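Local coordinates for twitching motility protein PilT (PDB 2EYU) that probably hydrolyses ATP to drive the retraction of type IV pili, as the motor behind bacterial twitching motility, at residues Gly164-Arg169 with Tyr182-Pro187; Lys9-Pro14 with Ser39-Ser44; His56-Glu61 with Glu97-Ile102. The protein carries 1 engineered substitution. All coordinates share one frame; numbering follows the deposited sequence.

How the contacts relate
Followed from the N terminus, the three contacts come in series, and none nests within or crosses another. Contact 2 closes first, returning helix 38-52 to the segment 9-14 after strand 26-31 and the probable P-loop. Contact 3 closes next, bringing strand 101-104 alongside strand 56-61 after an excursion through strand 74-79 and helix 87-97. Contact 1 closes last, over the seven-residue loop of the hairpin 162-171/179-185. Contacts 1 and 3 belong to one mixed sheet, their centres about 22 Å apart, with strands 125-130 and 26-31 between them. Contact 2 packs against contact 1: Thr41 meets the side-chain amide of Gln168, and Leu13 touches Tyr182.

Contact 1 (Gly164-Arg169 with Tyr182-Pro187); sequences GIISQR and YGLLIP. Engineered in segment 182-187: Gly183 (natural residue Glu).
Ile165 pairs with Leu185, and Ser167 with Gly183, as the two hydrogen-bonded pairs of an antiparallel hairpin whose short strand axes run at 174° to each other. Each pair is closed by two backbone bonds. Ile165 N lies 2.9 Å from Leu185 O, and the return bond from Leu185 N to Ile165 O measures 3.0 Å. Two residues along, Ser167 N donates to Gly183 O over 3.1 Å, while Gly183 N reaches Ser167 O at 2.8 Å. Ser167 O is approached a second time, by Tyr182 CA at 3.0 Å, in a CA-H...O contact.

Ile166 between these pairs, and Gly164 and Gln168 on their outer sides, turn their polar backbone the other way, to Leu29 and Thr31 of strand 26-31, which makes 164-169 an interior strand. Ser167 OG is likewise satisfied outside the hairpin, by Thr31 OG1 and more weakly by Asn133 O. Gly183 is an engineered replacement of a glutamate, so its lack of a side chain opposite Ser167 belongs to the construct.

On the face bearing Ile166 and Leu184, these two side chains lie alongside each other and point the same way, with Ile166 CG1 4.1 Å from Leu184 CD1. Tyr182 starts on this face too, but its CG sits between the backbone N and the carbonyl carbon (chi1 57°), which carries the ring away from strand 164-169 and onto Leu13 and Pro14. At the far end Ile186 CG1 packs 3.9 Å from Gly164 CA, where a side chain on the glycine would be crowded. Cohesion here therefore rests on four backbone bonds in a buried setting, with apolar side chains adding modest packing and the serine hydroxyl serving the neighbouring strand.

Contact 2 (Lys9-Pro14 with Ser39-Ser44); sequences KKLGLP and STTIAS
Leu11 and Leu13 project from the segment 9-14 onto one side of helix 38-52, and Thr41 receives both. The tight part is made by leucine methyls: Leu13 CD1 meets Thr41 CG2 tip to tip at 3.6 Å, while Leu11 crosses Thr41 obliquely. Leu11 CD2 lies 3.9 Å from Thr41 CA and also reaches the next turn, at 4.0 Å from Ser44 CB. Thr41 CG2 stands opposite the backbone N (chi1 -65° places OG1 beside that nitrogen), and this torsion presents the methyl to both leucines. Its hydroxyl finds a polar partner in the side-chain amide of Gln168, so the hydroxyl, though it too borders the leucine methyls, has its polar partner on strand 162-171.

The margin is looser. Leu11 CD1 comes no nearer to Thr40 CG2 than 4.3 Å, and Thr40 is partly exposed. Lys9, Lys10 and Gly12 of the same segment as the leucines are exposed and make no close contact with the helix. The packing is purely van der Waals and buries only 182 Å² in all. The helix so covered begins at the probable Walker A motif, to which Ser39 belongs; the strand-loop-helix arrangement is that of a P-loop NTPase.

Contact 3 (His56-Glu61 with Glu97-Ile102); sequences HIITIE and EDPDVI
His56 meets Glu97, Pro99 and Asp100 where two parallel strands of the P-loop NTPase sheet, 56-61 and 101-104, begin side by side. From strand 56-61 the chain adds strand 74-79 on its other side; from there helix 87-97 and strand 101-104 complete a beta-alpha-beta crossover passing over strand 56-61.

Traced outward, the His56 CB lies 3.9 Å from Asp100 OD2; CG is 4.0 Å from Pro99 CB, which sits over one ring face in a CH-pi contact. CD2 passes 3.3 Å from Glu97 OE1, and NE2 bonds the same oxygen at 2.8 Å; CE1 also borders it, at longer range. That oxygen lies in the ring plane and is met almost head-on to its C-O bond, although the N-H...O angle is only 138° and the ring and carboxylate planes are 66° apart. With CG opposite the backbone N (chi1 -170°), the imidazole spans from Pro99 to Glu97, and ND1 is held by Ile74 O. Two acceptors are consistent with an imidazole protonated on both nitrogens, though the charge is not seen. With an alanine in place of the histidine, the Glu97 carboxylate and Ile74 O are likely to lose their ring N-H partners, and Pro99 CB the ring it packs against.

Along the backbone, His56 N bonds Asp100 OD2 at 2.8 Å through the anti lone pair, His56 O accepts from Asp100 N and weakly from Val101 N, and Ile58 N bonds Val101 O at 3.0 Å. Ile58 CG1 packs 3.7 Å from Pro99 CB, crossing it at about a right angle. Farther along, on the face that Ile58, Ile60 and Ile102 turn to helix 87-97, the methyls Ile60 CD1 and Ile102 CD1 press together at 3.3 Å, closer than usual for two carbons.

Contact 1 (Gly164-Arg169 with Tyr182-Pro187)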
# COMPACT_ATOMS: atom_id res chain seq x y z
N GLY A 164 -1.46 -5.29 4.42
CA GLY A 164 -0.16 -5.20 3.72
C GLY A 164 0.12 -3.73 3.44
O GLY A 164 -0.80 -2.94 3.21
N ILE A 165 1.39 -3.35 3.42
CA ILE A 165 1.61 -2.00 2.89
C ILE A 165 2.83 -2.07 1.96
O ILE A 165 3.81 -2.69 2.37
CB ILE A 165 1.77 -0.89 3.93
CG1 ILE A 165 3.18 -0.29 3.95
CG2 ILE A 165 1.33 -1.31 5.33
CD1 ILE A 165 3.27 1.03 3.22
N ILE A 166 2.67 -1.48 0.78
CA ILE A 166 3.70 -1.40 -0.23
C ILE A 166 4.19 0.04 -0.37
O ILE A 166 3.32 0.87 -0.66
CB ILE A 166 3.15 -1.81 -1.61
CG1 ILE A 166 2.25 -3.06 -1.60
CG2 ILE A 166 4.28 -1.97 -2.62
CD1 ILE A 166 1.99 -3.58 -3.00
N SER A 167 5.47 0.29 -0.18
CA SER A 167 6.08 1.60 -0.38
C SER A 167 6.81 1.59 -1.72
O SER A 167 7.74 0.81 -1.86
CB SER A 167 7.06 1.90 0.74
OG SER A 167 6.57 2.84 1.67
N GLN A 168 6.45 2.38 -2.73
CA GLN A 168 7.09 2.22 -4.04
C GLN A 168 7.89 3.45 -4.46
O GLN A 168 7.57 4.56 -4.08
CB GLN A 168 6.06 1.99 -5.15
CG GLN A 168 5.46 0.60 -5.28
CD GLN A 168 4.12 0.67 -6.01
OE1 GLN A 168 4.07 1.34 -7.05
NE2 GLN A 168 3.09 0.07 -5.45
N ARG A 169 8.91 3.18 -5.28
CA ARG A 169 9.60 4.22 -6.02
C ARG A 169 9.98 3.65 -7.39
O ARG A 169 10.30 2.47 -7.49
CB ARG A 169 10.83 4.73 -5.28
CG ARG A 169 11.27 6.12 -5.71
CD ARG A 169 12.46 6.59 -4.88
NE ARG A 169 12.03 7.33 -3.70
CZ ARG A 169 12.56 8.47 -3.29
NH1 ARG A 169 13.57 9.02 -3.96
NH2 ARG A 169 12.09 9.06 -2.20
N TYR A 182 10.70 -0.99 -4.09
CA TYR A 182 9.61 -1.11 -3.14
C TYR A 182 10.11 -1.59 -1.78
O TYR A 182 11.12 -2.30 -1.73
CB TYR A 182 8.54 -2.11 -3.61
CG TYR A 182 9.09 -3.49 -3.90
CD1 TYR A 182 9.13 -4.51 -2.96
CD2 TYR A 182 9.57 -3.82 -5.16
CE1 TYR A 182 9.63 -5.75 -3.27
CE2 TYR A 182 10.08 -5.05 -5.50
CZ TYR A 182 10.11 -6.03 -4.53
OH TYR A 182 10.61 -7.28 -4.82
N GLY A 183 9.35 -1.22 -0.77
CA GLY A 183 9.45 -1.76 0.58
C GLY A 183 8.19 -2.58 0.82
O GLY A 183 7.17 -2.27 0.21
N LEU A 184 8.18 -3.62 1.64
CA LEU A 184 6.92 -4.39 1.74
C LEU A 184 6.78 -4.92 3.16
O LEU A 184 7.71 -5.50 3.73
CB LEU A 184 6.94 -5.48 0.68
CG LEU A 184 5.86 -6.54 0.58
CD1 LEU A 184 4.52 -5.96 0.17
CD2 LEU A 184 6.26 -7.63 -0.41
N LEU A 185 5.60 -4.74 3.74
CA LEU A 185 5.34 -5.21 5.09
C LEU A 185 3.98 -5.92 5.09
O LEU A 185 2.93 -5.27 5.04
CB LEU A 185 5.30 -4.09 6.12
CG LEU A 185 4.85 -4.47 7.53
CD1 LEU A 185 5.65 -5.65 8.07
CD2 LEU A 185 4.95 -3.31 8.50
N ILE A 186 4.03 -7.24 5.13
CA ILE A 186 2.76 -7.98 5.22
C ILE A 186 2.81 -8.73 6.55
O ILE A 186 3.44 -9.78 6.61
CB ILE A 186 2.55 -8.89 4.02
CG1 ILE A 186 2.26 -8.09 2.74
CG2 ILE A 186 1.45 -9.94 4.17
CD1 ILE A 186 2.37 -8.97 1.51
N PRO A 187 2.12 -8.13 7.52
CA PRO A 187 2.27 -8.52 8.92
C PRO A 187 2.03 -10.02 9.01
O PRO A 187 1.29 -10.56 8.19
CB PRO A 187 1.23 -7.70 9.65
CG PRO A 187 0.90 -6.57 8.75
CD PRO A 187 1.14 -7.05 7.35

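Contact 2 (Lys9-Pro14 with Ser39-Ser44)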
# COMPACT_ATOMS: atom_id res chain seq x y z
N LYS A 9 2.20 -8.82 -13.53
CA LYS A 9 3.45 -9.54 -13.74
C LYS A 9 4.52 -8.63 -14.32
O LYS A 9 5.73 -8.87 -14.23
CB LYS A 9 3.18 -10.75 -14.64
CG LYS A 9 4.40 -11.55 -15.04
CD LYS A 9 4.00 -12.91 -15.61
CE LYS A 9 4.95 -14.01 -15.15
NZ LYS A 9 5.17 -15.03 -16.21
N LYS A 10 4.12 -7.52 -14.92
CA LYS A 10 5.06 -6.55 -15.45
C LYS A 10 5.48 -5.55 -14.38
O LYS A 10 6.33 -4.70 -14.67
CB LYS A 10 4.45 -5.76 -16.61
CG LYS A 10 3.56 -6.53 -17.55
CD LYS A 10 4.33 -7.66 -18.22
CE LYS A 10 4.02 -9.00 -17.55
NZ LYS A 10 5.23 -9.87 -17.44
N LEU A 11 4.90 -5.62 -13.19
CA LEU A 11 5.12 -4.60 -12.16
C LEU A 11 6.49 -4.69 -11.52
O LEU A 11 7.11 -3.71 -11.10
CB LEU A 11 4.02 -4.73 -11.10
CG LEU A 11 3.16 -3.49 -10.82
CD1 LEU A 11 2.70 -2.81 -12.10
CD2 LEU A 11 1.95 -3.86 -9.97
N GLY A 12 7.07 -5.90 -11.41
CA GLY A 12 8.38 -5.93 -10.75
C GLY A 12 8.19 -6.13 -9.25
O GLY A 12 9.13 -5.98 -8.47
N LEU A 13 6.96 -6.45 -8.87
CA LEU A 13 6.59 -6.76 -7.50
C LEU A 13 6.40 -8.27 -7.39
O LEU A 13 6.01 -8.91 -8.37
CB LEU A 13 5.30 -6.03 -7.10
CG LEU A 13 5.42 -4.51 -7.03
CD1 LEU A 13 4.06 -3.87 -7.26
CD2 LEU A 13 6.02 -4.09 -5.69
N PRO A 14 6.67 -8.86 -6.25
CA PRO A 14 6.56 -10.32 -6.13
C PRO A 14 5.14 -10.77 -5.80
O PRO A 14 4.34 -10.04 -5.22
CB PRO A 14 7.52 -10.64 -4.99
CG PRO A 14 8.09 -9.34 -4.54
CD PRO A 14 7.13 -8.26 -4.99
N SER A 39 -0.63 4.60 -8.02
CA SER A 39 -1.94 4.36 -8.63
C SER A 39 -1.87 3.21 -9.62
O SER A 39 -2.80 2.41 -9.72
CB SER A 39 -2.46 5.63 -9.31
OG SER A 39 -2.30 5.49 -10.71
N THR A 40 -0.77 3.08 -10.35
CA THR A 40 -0.58 2.02 -11.33
C THR A 40 -0.53 0.66 -10.65
O THR A 40 -1.03 -0.36 -11.17
CB THR A 40 0.71 2.24 -12.14
OG1 THR A 40 0.56 3.40 -12.97
CG2 THR A 40 0.95 1.05 -13.06
N THR A 41 0.08 0.58 -9.47
CA THR A 41 0.10 -0.69 -8.74
C THR A 41 -1.32 -1.06 -8.30
O THR A 41 -1.83 -2.12 -8.62
CB THR A 41 1.06 -0.60 -7.55
OG1 THR A 41 2.36 -0.42 -8.15
CG2 THR A 41 1.15 -1.86 -6.68
N ILE A 42 -1.94 -0.15 -7.57
CA ILE A 42 -3.33 -0.27 -7.18
C ILE A 42 -4.24 -0.74 -8.30
O ILE A 42 -5.10 -1.63 -8.21
CB ILE A 42 -3.75 1.15 -6.72
CG1 ILE A 42 -3.38 1.39 -5.26
CG2 ILE A 42 -5.21 1.42 -7.02
CD1 ILE A 42 -3.27 0.04 -4.55
N ALA A 43 -4.07 -0.10 -9.46
CA ALA A 43 -4.97 -0.39 -10.58
C ALA A 43 -4.71 -1.78 -11.14
O ALA A 43 -5.63 -2.52 -11.56
CB ALA A 43 -4.80 0.74 -11.59
N SER A 44 -3.44 -2.18 -11.18
CA SER A 44 -3.10 -3.51 -11.64
C SER A 44 -3.64 -4.59 -10.70
O SER A 44 -4.07 -5.65 -11.17
CB SER A 44 -1.59 -3.69 -11.77
OG SER A 44 -1.32 -5.10 -11.89

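Contact 3 (His56-Glu61 with Glu97-Ile102)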
# COMPACT_ATOMS: atom_id res chain seq x y z
N HIS A 56 -18.47 -6.88 -6.30
CA HIS A 56 -18.88 -5.49 -6.43
C HIS A 56 -17.69 -4.62 -6.01
O HIS A 56 -17.23 -4.78 -4.86
CB HIS A 56 -20.07 -5.14 -5.57
CG HIS A 56 -20.66 -3.79 -5.84
ND1 HIS A 56 -20.22 -2.96 -6.86
CD2 HIS A 56 -21.67 -3.14 -5.22
CE1 HIS A 56 -20.93 -1.85 -6.84
NE2 HIS A 56 -21.81 -1.93 -5.86
N ILE A 57 -17.21 -3.75 -6.90
CA ILE A 57 -16.00 -2.98 -6.54
C ILE A 57 -16.32 -1.50 -6.61
O ILE A 57 -16.85 -0.99 -7.59
CB ILE A 57 -14.78 -3.34 -7.41
CG1 ILE A 57 -14.28 -4.78 -7.36
CG2 ILE A 57 -13.56 -2.48 -7.08
CD1 ILE A 57 -13.13 -5.06 -8.32
N ILE A 58 -16.00 -0.75 -5.54
CA ILE A 58 -16.35 0.67 -5.61
C ILE A 58 -15.06 1.47 -5.47
O ILE A 58 -14.24 1.20 -4.59
CB ILE A 58 -17.38 1.06 -4.55
CG1 ILE A 58 -18.73 0.34 -4.73
CG2 ILE A 58 -17.58 2.57 -4.48
CD1 ILE A 58 -19.88 1.03 -4.04
N THR A 59 -14.89 2.45 -6.35
CA THR A 59 -13.69 3.28 -6.35
C THR A 59 -14.06 4.74 -6.15
O THR A 59 -15.11 5.19 -6.59
CB THR A 59 -12.91 3.13 -7.67
OG1 THR A 59 -13.84 2.87 -8.73
CG2 THR A 59 -11.97 1.94 -7.66
N ILE A 60 -13.21 5.47 -5.46
CA ILE A 60 -13.30 6.87 -5.10
C ILE A 60 -11.96 7.53 -5.42
O ILE A 60 -11.05 7.29 -4.61
CB ILE A 60 -13.57 7.03 -3.60
CG1 ILE A 60 -14.78 6.22 -3.11
CG2 ILE A 60 -13.70 8.49 -3.20
CD1 ILE A 60 -14.65 5.92 -1.63
N GLU A 61 -11.83 8.29 -6.50
CA GLU A 61 -10.55 8.80 -6.99
C GLU A 61 -10.65 10.28 -7.33
O GLU A 61 -11.69 10.75 -7.80
CB GLU A 61 -10.08 8.00 -8.21
CG GLU A 61 -10.08 6.49 -8.04
CD GLU A 61 -9.94 5.68 -9.30
OE1 GLU A 61 -8.89 5.78 -9.98
OE2 GLU A 61 -10.85 4.90 -9.66
N GLU A 97 -23.53 0.64 0.85
CA GLU A 97 -23.80 -0.07 -0.40
C GLU A 97 -23.34 -1.53 -0.29
O GLU A 97 -23.87 -2.33 -1.05
CB GLU A 97 -23.13 0.57 -1.62
CG GLU A 97 -24.08 0.90 -2.75
CD GLU A 97 -24.63 -0.30 -3.49
OE1 GLU A 97 -23.88 -0.92 -4.28
OE2 GLU A 97 -25.82 -0.65 -3.31
N ASP A 98 -22.41 -1.81 0.61
CA ASP A 98 -21.92 -3.13 0.95
C ASP A 98 -21.05 -3.75 -0.11
O ASP A 98 -21.28 -4.90 -0.54
CB ASP A 98 -23.11 -4.06 1.21
CG ASP A 98 -23.15 -4.63 2.62
OD1 ASP A 98 -22.86 -5.83 2.79
OD2 ASP A 98 -23.49 -3.87 3.55
N PRO A 99 -19.99 -3.13 -0.62
CA PRO A 99 -19.32 -3.84 -1.72
C PRO A 99 -18.27 -4.77 -1.15
O PRO A 99 -18.05 -4.81 0.07
CB PRO A 99 -18.75 -2.66 -2.50
CG PRO A 99 -18.35 -1.69 -1.45
CD PRO A 99 -19.30 -1.89 -0.29
N ASP A 100 -17.62 -5.54 -2.01
CA ASP A 100 -16.59 -6.48 -1.60
C ASP A 100 -15.24 -5.80 -1.40
O ASP A 100 -14.40 -6.28 -0.65
CB ASP A 100 -16.36 -7.58 -2.64
CG ASP A 100 -17.57 -8.46 -2.85
OD1 ASP A 100 -17.70 -9.39 -2.03
OD2 ASP A 100 -18.30 -8.19 -3.82
N VAL A 101 -15.10 -4.71 -2.16
CA VAL A 101 -13.86 -3.98 -2.25
C VAL A 101 -14.17 -2.49 -2.36
O VAL A 101 -15.09 -2.12 -3.09
CB VAL A 101 -13.01 -4.36 -3.46
CG1 VAL A 101 -11.80 -3.42 -3.57
CG2 VAL A 101 -12.52 -5.80 -3.41
N ILE A 102 -13.43 -1.66 -1.65
CA ILE A 102 -13.51 -0.22 -1.89
C ILE A 102 -12.10 0.33 -2.09
O ILE A 102 -11.19 -0.07 -1.36
CB ILE A 102 -14.09 0.59 -0.73
CG1 ILE A 102 -14.04 2.10 -0.96
CG2 ILE A 102 -13.37 0.24 0.55
CD1 ILE A 102 -15.40 2.75 -1.15